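Local coordinates for lysine specific cysteine protease (Porphyromonas gingivalis, PDB 3KM5), which is an adhesin domain of the secreted lysine-specific cysteine protease Lys-gingipain, whose isolated adhesin domains are haemolytic in vitro, at residues V80-A85 with I169-I174; E7-S12 with N51-F56. One frame throughout, in Å; residues are numbered along the deposited sequence.

Contact 1: V80-A85 with I169-I174. With CA (calcium ion), chain D.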
# COMPACT_ATOMS: atom_id res chain seq x y z
N VAL A 80 -3.41 10.78 9.07
CA VAL A 80 -2.38 9.94 8.44
C VAL A 80 -1.98 10.60 7.10
O VAL A 80 -2.83 11.03 6.33
CB VAL A 80 -2.85 8.45 8.30
CG1 VAL A 80 -4.13 8.30 7.38
CG2 VAL A 80 -1.69 7.57 7.81
N LYS A 81 -0.68 10.77 6.89
CA LYS A 81 -0.15 11.30 5.67
C LYS A 81 0.75 10.21 5.09
O LYS A 81 1.51 9.57 5.83
CB LYS A 81 0.62 12.60 5.94
CG LYS A 81 1.21 13.21 4.67
CD LYS A 81 2.64 12.93 4.53
CE LYS A 81 3.42 13.83 5.40
NZ LYS A 81 4.86 13.79 5.05
N TYR A 82 0.74 10.01 3.79
CA TYR A 82 1.50 8.93 3.19
C TYR A 82 1.77 9.28 1.73
O TYR A 82 1.21 10.24 1.20
CB TYR A 82 0.76 7.58 3.29
CG TYR A 82 -0.61 7.61 2.64
CD1 TYR A 82 -0.78 7.20 1.33
CD2 TYR A 82 -1.72 8.14 3.30
CE1 TYR A 82 -2.04 7.25 0.71
CE2 TYR A 82 -2.96 8.20 2.69
CZ TYR A 82 -3.12 7.76 1.41
OH TYR A 82 -4.37 7.87 0.84
N TYR A 83 2.61 8.47 1.11
CA TYR A 83 2.91 8.55 -0.31
C TYR A 83 2.61 7.21 -0.96
O TYR A 83 2.92 6.18 -0.41
CB TYR A 83 4.38 8.95 -0.54
CG TYR A 83 4.76 10.24 0.14
CD1 TYR A 83 4.76 11.45 -0.52
CD2 TYR A 83 5.14 10.22 1.48
CE1 TYR A 83 5.12 12.65 0.16
CE2 TYR A 83 5.46 11.38 2.15
CZ TYR A 83 5.47 12.59 1.50
OH TYR A 83 5.78 13.75 2.20
N TYR A 84 1.97 7.26 -2.13
CA TYR A 84 1.73 6.07 -2.92
C TYR A 84 2.31 6.22 -4.31
O TYR A 84 2.54 7.32 -4.80
CB TYR A 84 0.24 5.75 -2.98
CG TYR A 84 -0.62 6.56 -3.92
CD1 TYR A 84 -0.69 6.26 -5.27
CD2 TYR A 84 -1.34 7.64 -3.46
CE1 TYR A 84 -1.47 6.99 -6.13
CE2 TYR A 84 -2.16 8.35 -4.31
CZ TYR A 84 -2.20 8.05 -5.63
OH TYR A 84 -3.02 8.78 -6.47
N ALA A 85 2.50 5.08 -4.94
CA ALA A 85 2.96 5.05 -6.32
C ALA A 85 2.25 3.91 -7.05
O ALA A 85 1.97 2.88 -6.49
CB ALA A 85 4.50 4.88 -6.38
N ILE A 169 -0.10 -1.12 -6.34
CA ILE A 169 0.01 0.09 -5.52
C ILE A 169 1.12 -0.11 -4.50
O ILE A 169 1.23 -1.16 -3.85
CB ILE A 169 -1.32 0.47 -4.88
CG1 ILE A 169 -1.17 1.73 -4.06
CG2 ILE A 169 -1.92 -0.64 -4.03
CD1 ILE A 169 -2.46 2.46 -3.79
N LEU A 170 2.00 0.89 -4.40
CA LEU A 170 3.04 0.90 -3.36
C LEU A 170 2.70 2.00 -2.34
O LEU A 170 2.18 3.06 -2.75
CB LEU A 170 4.39 1.25 -3.97
CG LEU A 170 4.78 0.47 -5.21
CD1 LEU A 170 6.15 0.94 -5.75
CD2 LEU A 170 4.78 -1.01 -4.94
N LEU A 171 3.09 1.80 -1.07
CA LEU A 171 2.98 2.83 -0.05
C LEU A 171 4.31 2.98 0.63
O LEU A 171 5.05 2.02 0.77
CB LEU A 171 1.92 2.53 1.03
CG LEU A 171 0.54 2.19 0.51
CD1 LEU A 171 -0.34 1.61 1.61
CD2 LEU A 171 -0.13 3.44 -0.05
N ASP A 172 4.60 4.20 1.07
CA ASP A 172 5.81 4.44 1.87
C ASP A 172 5.60 5.68 2.72
O ASP A 172 4.74 6.50 2.46
CB ASP A 172 6.99 4.57 0.91
CG ASP A 172 8.36 4.34 1.58
OD1 ASP A 172 8.39 3.94 2.75
OD2 ASP A 172 9.36 4.48 0.85
N ASP A 173 6.41 5.79 3.77
CA ASP A 173 6.48 6.99 4.59
C ASP A 173 5.10 7.39 5.12
O ASP A 173 4.62 8.53 4.97
CB ASP A 173 7.22 8.13 3.85
CG ASP A 173 8.70 7.86 3.73
OD1 ASP A 173 9.25 7.19 4.62
OD2 ASP A 173 9.32 8.21 2.69
N ILE A 174 4.48 6.44 5.80
CA ILE A 174 3.16 6.62 6.37
C ILE A 174 3.26 7.25 7.77
O ILE A 174 3.68 6.57 8.74
CB ILE A 174 2.39 5.27 6.48
CG1 ILE A 174 2.40 4.53 5.13
CG2 ILE A 174 0.99 5.51 7.04
CD1 ILE A 174 1.91 3.11 5.25
CA CA D . 10.82 3.41 2.74
O HOH W 1 5.49 11.02 5.78
O HOH W 2 11.06 5.46 3.89
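Ala85 O draws two groups of the facing strand: Leu170 N gives it a nearly straight hydrogen bond of 2.9 Å, and the CA-H of Ile169 makes a longer contact. Leu170 O accepts Ala85 N in return at 3.0 Å. Tyr83 and Asp172 exchange a second reciprocal pair of bonds, with the non-hydrogen-bonded pair Tyr84 and Leu171 in between, as in regular antiparallel strands.

On the face carrying Tyr84 and Leu171 the two strands meet through carbon atoms. Leu171 CD2 packs 3.7 Å from Tyr84 CB and also meets Tyr82 CD1. Both tyrosines place CG between backbone N and carbonyl carbon (chi1 58° for Tyr82, 78° for Tyr84), and their rings lead away from 169-174; Tyr82 OH is hydrogen-bonded with Tyr95 OH. The Val80 and Ile174 side chains lie side by side, their CG2 atoms tightly packed at 3.5 Å.

On the face carrying Tyr83, its CD2 touches Asp173 CB at 3.8 Å, while Asp172 O sits at the ring's edge. Lys81 NZ donates to Tyr83 OH at 3.0 Å and to a water that bridges to Asp173 O. His47 holds Asp173 OD2.

Asp172 clasps the calcium ion with OD1 (2.5 Å) and OD2 (2.6 Å). Next to it, Asp173, with a positive phi of 54°, and Ile174 form a G1 beta bulge facing Glu7, an irregularity at the calcium site of this jelly-roll sheet.

Contact 2: E7-S12 with N51-F56. With CA (calcium ion), chain D; SO4 (sulfate ion), chain E.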
# COMPACT_ATOMS: atom_id res chain seq x y z
N GLU A 7 5.94 5.21 9.51
CA GLU A 7 6.32 3.90 9.02
C GLU A 7 7.07 4.01 7.72
O GLU A 7 6.54 4.53 6.73
CB GLU A 7 5.09 3.00 8.84
CG GLU A 7 5.40 1.65 8.22
CD GLU A 7 6.36 0.84 9.07
OE1 GLU A 7 5.93 0.38 10.15
OE2 GLU A 7 7.54 0.69 8.68
N THR A 8 8.34 3.61 7.72
CA THR A 8 9.20 3.72 6.55
C THR A 8 9.38 2.40 5.85
O THR A 8 9.95 2.38 4.76
CB THR A 8 10.60 4.23 6.92
OG1 THR A 8 11.26 3.24 7.73
CG2 THR A 8 10.50 5.58 7.62
N PHE A 9 9.00 1.31 6.50
CA PHE A 9 9.25 -0.05 6.04
C PHE A 9 10.71 -0.45 5.99
O PHE A 9 11.02 -1.55 5.59
CB PHE A 9 8.55 -0.35 4.70
CG PHE A 9 7.07 -0.15 4.79
CD1 PHE A 9 6.30 -1.00 5.58
CD2 PHE A 9 6.47 0.97 4.23
CE1 PHE A 9 4.94 -0.79 5.77
CE2 PHE A 9 5.09 1.18 4.42
CZ PHE A 9 4.34 0.31 5.17
N GLU A 10 11.60 0.40 6.50
CA GLU A 10 13.02 0.11 6.43
C GLU A 10 13.40 -1.03 7.38
O GLU A 10 14.34 -1.78 7.07
CB GLU A 10 13.85 1.36 6.69
CG GLU A 10 13.55 2.47 5.69
CD GLU A 10 13.72 2.05 4.26
OE1 GLU A 10 14.81 1.54 3.88
OE2 GLU A 10 12.77 2.27 3.45
N SER A 11 12.65 -1.18 8.48
CA SER A 11 12.84 -2.32 9.40
C SER A 11 12.16 -3.63 8.99
O SER A 11 12.28 -4.65 9.69
CB SER A 11 12.38 -1.95 10.81
OG SER A 11 10.97 -2.01 10.90
N SER A 12 11.46 -3.62 7.86
CA SER A 12 10.85 -4.84 7.33
C SER A 12 11.76 -5.47 6.29
O SER A 12 12.77 -4.88 5.90
CB SER A 12 9.50 -4.52 6.68
OG SER A 12 8.57 -4.12 7.67
N ASN A 51 13.00 0.51 1.07
CA ASN A 51 11.82 -0.34 1.22
C ASN A 51 10.46 0.36 1.06
O ASN A 51 10.26 1.49 1.46
CB ASN A 51 11.84 -1.01 2.59
CG ASN A 51 12.96 -2.08 2.72
OD1 ASN A 51 13.74 -2.26 1.80
ND2 ASN A 51 12.99 -2.78 3.82
N VAL A 52 9.53 -0.38 0.50
CA VAL A 52 8.11 0.03 0.45
C VAL A 52 7.23 -1.13 0.89
O VAL A 52 7.73 -2.21 1.14
CB VAL A 52 7.72 0.43 -1.00
CG1 VAL A 52 8.68 1.53 -1.53
CG2 VAL A 52 7.73 -0.82 -1.89
N VAL A 53 5.92 -0.91 0.95
CA VAL A 53 4.97 -2.03 1.00
C VAL A 53 4.16 -2.04 -0.32
O VAL A 53 3.95 -0.97 -0.92
CB VAL A 53 4.08 -1.97 2.26
CG1 VAL A 53 3.02 -0.86 2.16
CG2 VAL A 53 3.47 -3.35 2.61
N SER A 54 3.70 -3.21 -0.76
CA SER A 54 3.15 -3.36 -2.12
C SER A 54 1.97 -4.30 -2.08
O SER A 54 1.92 -5.21 -1.26
CB SER A 54 4.21 -3.98 -3.04
OG SER A 54 4.48 -5.33 -2.68
N SER A 55 1.05 -4.08 -3.01
CA SER A 55 -0.04 -5.01 -3.30
C SER A 55 -0.31 -4.95 -4.82
O SER A 55 -0.30 -3.90 -5.44
CB SER A 55 -1.29 -4.64 -2.49
OG SER A 55 -2.38 -5.51 -2.81
N PHE A 56 -0.50 -6.11 -5.41
CA PHE A 56 -0.60 -6.25 -6.86
C PHE A 56 -2.02 -6.56 -7.36
O PHE A 56 -2.77 -7.35 -6.77
CB PHE A 56 0.38 -7.34 -7.34
CG PHE A 56 1.81 -6.94 -7.19
CD1 PHE A 56 2.50 -6.39 -8.24
CD2 PHE A 56 2.44 -7.03 -5.96
CE1 PHE A 56 3.80 -6.01 -8.09
CE2 PHE A 56 3.75 -6.65 -5.80
CZ PHE A 56 4.44 -6.11 -6.87
CA CA D . 10.82 3.41 2.74
S SO4 E . 10.31 1.18 10.40
O1 SO4 E . 11.65 1.42 10.95
O2 SO4 E . 9.39 0.71 11.46
O3 SO4 E . 10.43 0.18 9.36
O4 SO4 E . 9.68 2.41 9.92
O HOH W 2 11.06 5.46 3.89
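Glu10 and Asn51 bring the two backbones closest, their CA atoms 5.4 Å apart, where the irregular segment 7-12 passes the start of strand 51-56. Phe9 to Ser12 form a type I beta turn, closed by Ser12 N on Phe9 O, and Phe9 itself enters it with a positive phi of 65°. The backbone oxygens of Thr8 and Asn51 converge on the calcium ion, each 2.4 Å from it.

Glu10 starts out away from the strand, but its chain bends at chi2 (-56°) and returns the carboxylate, so that OE2 both binds the calcium and accepts Asn51 N at 3.0 Å, on its syn side and somewhat out of plane. The metal and the strand backbone thus fix the same oxygen, while OE1 is held by Ser50 N. Asn51 reaches back: ND2 donates to Phe9 O at 2.9 Å, with the acceptor close to the amide plane. Ser12 N and Asn51 ND2 approach Phe9 O from opposite faces of its plane: the first closes the turn, the second ties it to the strand.

The Phe9 ring is sandwiched. Val53 CB lies over one face in a CH-pi contact, 3.8 Å from the centroid and 14° off the normal, and Val53 CG1 touches CZ at 3.5 Å; Glu7 CG lies over the opposite face, toward the rim. Thr8 OG1 accepts Glu10 N in an ST turn, and with Thr8 N also donates to O4 of a sulfate probably taken from the crystallisation liquor.

Gly48 and Asp172 complete the protein ligands of the calcium. Strand 51-56 runs between strands 34-37 and 168-177, and Phe9 packs on Pro18 and on Ile174 of the latter.

In the fold
Both contacts are buried and share one sheet, in which strands 168-177 and 51-56 are neighbours, bonded between Leu171 N and Val53 O. Contact 1 lies nearer the middle of the chain, about 6 Å against about 8 Å for contact 2 (centre to centre), and consists of paired strands with carbon packing on one face. Contact 2 joins a loop to a strand end, and it combines metal ligands and hydrogen bonds with the packing of Phe9 on Val53. They meet at the calcium ion: contact 1 contributes one carboxylate, contact 2 two backbone oxygens and a glutamate, and a shared water links Asp173 OD1 to the metal. Ile174 O probably bonds to Glu7 N, tying the bulged strand to strand 5-7, from which the loop departs.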